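Local coordinates for protein transmembrane oligosaccharyl transferase (Archaeoglobus fulgidus, PDB 3WAJ) that is an oligosaccharyl transferase of the STT3 family, with a helical membrane part, which binds a zinc ion, and a large soluble part, at residues Glu775-Ala780 and Ser856-Gly861. Numbering follows the deposited sequence.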
ATOM      1  N   GLU A 775      15.376  21.193  -4.011  1.00 37.60           N
ATOM      2  CA  GLU A 775      16.303  20.798  -5.062  1.00 38.18           C
ATOM      3  C   GLU A 775      17.687  20.589  -4.477  1.00 40.63           C
ATOM      4  O   GLU A 775      18.202  21.444  -3.742  1.00 39.07           O
ATOM      5  CB  GLU A 775      16.395  21.859  -6.169  1.00 37.61           C
ATOM      6  CG  GLU A 775      17.276  21.420  -7.336  1.00 34.28           C
ATOM      7  CD  GLU A 775      17.469  22.503  -8.380  1.00 48.64           C
ATOM      8  OE1 GLU A 775      17.219  23.694  -8.067  1.00 50.88           O
ATOM      9  OE2 GLU A 775      17.882  22.160  -9.515  1.00 56.46           O
ATOM     10  N   ARG A 776      18.293  19.451  -4.803  1.00 38.50           N
ATOM     11  CA  ARG A 776      19.680  19.217  -4.422  1.00 39.33           C
ATOM     12  C   ARG A 776      20.575  19.932  -5.431  1.00 44.36           C
ATOM     13  O   ARG A 776      20.370  19.851  -6.644  1.00 50.57           O
ATOM     14  CB  ARG A 776      19.999  17.723  -4.356  1.00 40.83           C
ATOM     15  CG  ARG A 776      21.443  17.428  -4.027  1.00 39.20           C
ATOM     16  CD  ARG A 776      21.672  15.973  -3.623  1.00 43.85           C
ATOM     17  NE  ARG A 776      23.101  15.766  -3.419  1.00 42.56           N
ATOM     18  CZ  ARG A 776      23.906  15.156  -4.281  1.00 44.27           C
ATOM     19  NH1 ARG A 776      23.408  14.625  -5.386  1.00 41.95           N
ATOM     20  NH2 ARG A 776      25.207  15.056  -4.020  1.00 42.91           N
ATOM     21  N   VAL A 777      21.582  20.623  -4.919  1.00 38.93           N
ATOM     22  CA  VAL A 777      22.280  21.642  -5.676  1.00 36.85           C
ATOM     23  C   VAL A 777      23.742  21.659  -5.237  1.00 41.58           C
ATOM     24  O   VAL A 777      24.032  21.402  -4.064  1.00 45.10           O
ATOM     25  CB  VAL A 777      21.579  22.996  -5.389  1.00 50.02           C
ATOM     26  CG1 VAL A 777      22.544  24.038  -4.877  1.00 51.94           C
ATOM     27  CG2 VAL A 777      20.791  23.474  -6.583  1.00 44.12           C
ATOM     28  N   LYS A 778      24.662  21.945  -6.158  1.00 44.56           N
ATOM     29  CA  LYS A 778      26.081  22.041  -5.797  1.00 49.28           C
ATOM     30  C   LYS A 778      26.301  23.149  -4.773  1.00 54.05           C
ATOM     31  O   LYS A 778      26.846  22.904  -3.697  1.00 59.76           O
ATOM     32  CB  LYS A 778      26.954  22.296  -7.028  1.00 57.85           C
ATOM     33  CG  LYS A 778      27.597  21.048  -7.615  1.00 61.97           C
ATOM     34  CD  LYS A 778      28.096  21.287  -9.038  1.00 66.81           C
ATOM     35  CE  LYS A 778      28.730  20.036  -9.611  1.00 71.37           C
ATOM     36  NZ  LYS A 778      27.956  18.817  -9.226  1.00 79.54           N
ATOM     37  N   GLY A 779      25.866  24.361  -5.115  1.00 54.19           N
ATOM     38  CA  GLY A 779      25.958  25.511  -4.228  1.00 51.29           C
ATOM     39  C   GLY A 779      27.127  26.414  -4.592  1.00 57.97           C
ATOM     40  O   GLY A 779      28.220  25.924  -4.894  1.00 56.72           O
ATOM     41  N   ALA A 780      26.901  27.729  -4.565  1.00 56.44           N
ATOM     42  CA  ALA A 780      27.958  28.706  -4.837  1.00 57.53           C
ATOM     43  C   ALA A 780      28.935  28.776  -3.674  1.00 62.17           C
ATOM     44  O   ALA A 780      28.530  29.016  -2.534  1.00 64.49           O
ATOM     45  CB  ALA A 780      27.371  30.082  -5.099  1.00 51.66           C
ATOM     46  N   SER A 856      23.736  30.256 -12.182  1.00 63.78           N
ATOM     47  CA  SER A 856      24.821  29.486 -12.789  1.00 64.40           C
ATOM     48  C   SER A 856      25.914  29.214 -11.759  1.00 65.36           C
ATOM     49  O   SER A 856      26.515  28.132 -11.749  1.00 69.34           O
ATOM     50  CB  SER A 856      25.390  30.201 -14.016  1.00 63.66           C
ATOM     51  OG  SER A 856      26.126  31.347 -13.643  1.00 67.16           O
ATOM     52  N   GLN A 857      26.158  30.191 -10.887  1.00 57.47           N
ATOM     53  CA  GLN A 857      27.129  30.028  -9.808  1.00 58.90           C
ATOM     54  C   GLN A 857      26.700  28.905  -8.864  1.00 62.47           C
ATOM     55  O   GLN A 857      27.518  28.103  -8.421  1.00 62.99           O
ATOM     56  CB  GLN A 857      27.285  31.341  -9.041  1.00 64.00           C
ATOM     57  CG  GLN A 857      27.509  32.554  -9.948  1.00 68.34           C
ATOM     58  CD  GLN A 857      27.863  33.818  -9.184  1.00 71.48           C
ATOM     59  OE1 GLN A 857      27.000  34.458  -8.578  1.00 75.00           O
ATOM     60  NE2 GLN A 857      29.141  34.187  -9.214  1.00 69.23           N
ATOM     61  N   VAL A 858      25.402  28.854  -8.577  1.00 64.68           N
ATOM     62  CA  VAL A 858      24.821  27.797  -7.756  1.00 60.55           C
ATOM     63  C   VAL A 858      24.816  26.436  -8.463  1.00 57.65           C
ATOM     64  O   VAL A 858      25.160  25.412  -7.855  1.00 51.72           O
ATOM     65  CB  VAL A 858      23.383  28.168  -7.301  1.00 54.79           C
ATOM     66  CG1 VAL A 858      22.599  26.935  -6.860  1.00 52.20           C
ATOM     67  CG2 VAL A 858      23.425  29.182  -6.183  1.00 51.15           C
ATOM     68  N   GLN A 859      24.434  26.421  -9.739  1.00 55.41           N
ATOM     69  CA  GLN A 859      24.341  25.163 -10.487  1.00 57.16           C
ATOM     70  C   GLN A 859      25.699  24.508 -10.784  1.00 63.04           C
ATOM     71  O   GLN A 859      25.796  23.284 -10.870  1.00 66.73           O
ATOM     72  CB  GLN A 859      23.548  25.348 -11.785  1.00 57.88           C
ATOM     73  CG  GLN A 859      22.028  25.461 -11.602  1.00 66.19           C
ATOM     74  CD  GLN A 859      21.361  24.148 -11.181  1.00 74.90           C
ATOM     75  OE1 GLN A 859      22.002  23.088 -11.124  1.00 75.57           O
ATOM     76  NE2 GLN A 859      20.062  24.217 -10.885  1.00 75.07           N
ATOM     77  N   ASN A 860      26.741  25.320 -10.928  1.00 64.77           N
ATOM     78  CA  ASN A 860      28.064  24.811 -11.286  1.00 68.70           C
ATOM     79  C   ASN A 860      29.056  24.798 -10.121  1.00 71.69           C
ATOM     80  O   ASN A 860      30.166  24.281 -10.244  1.00 72.76           O
ATOM     81  CB  ASN A 860      28.642  25.609 -12.463  1.00 63.56           C
ATOM     82  CG  ASN A 860      27.719  25.630 -13.658  1.00 60.00           C
ATOM     83  OD1 ASN A 860      27.043  24.641 -13.956  1.00 54.66           O
ATOM     84  ND2 ASN A 860      27.676  26.763 -14.350  1.00 61.83           N
ATOM     85  N   GLY A 861      28.655  25.376  -8.997  1.00 67.85           N
ATOM     86  CA  GLY A 861      29.487  25.355  -7.816  1.00 61.11           C
ATOM     87  C   GLY A 861      30.661  26.296  -7.935  1.00 64.64           C
ATOM     88  O   GLY A 861      31.716  26.051  -7.348  1.00 64.67           O
TER
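Gly-779 gives its backbone N-H to the carbonyl O of Val-858 (N to O 3.0 Å), a bond that ties segment 775-780 to helix 855-860. Its own carbonyl O receives a CA-H...O contact from Gly-861, whose CA lies 3.2 Å away. Beside the hydrogen bond, on the side away from Gly-861, Val-858 puts its two methyls to separate use. CG1, anti to the backbone N (chi1 161°), packs against Val-777 CG1 at 3.5 Å, while CG2 approaches Ala-780 CB at 4.2 Å. Lys-778 runs its alkyl chain past the backbone of Gln-859 and Asn-860, CD lying 3.6 Å from the carbonyl O of Gln-859. Gln-859 bends at chi2 (-70°) and gives a hydrogen bond from NE2 to Glu-775 OE2 (3.3 Å). The donor comes from the syn side but 35° out of the carboxylate plane. Both ends have outside partners: Glu-775 OE1 forms a salt bridge with Arg-694, and Gln-859 NE2 also bonds to Glu-855, giving the carboxylate and the amide a second partner each. Gly-861, at positive phi, turns the chain out of the helix beside Lys-778 and Gly-779. Helix 855-860, near the C-terminus and within the range of the long peripheral domain, thus closes on the linker that leads from strand 771-776 of the mixed five-stranded sheet to strand 780-785, joining two parts of the soluble region of this STT3-family protein.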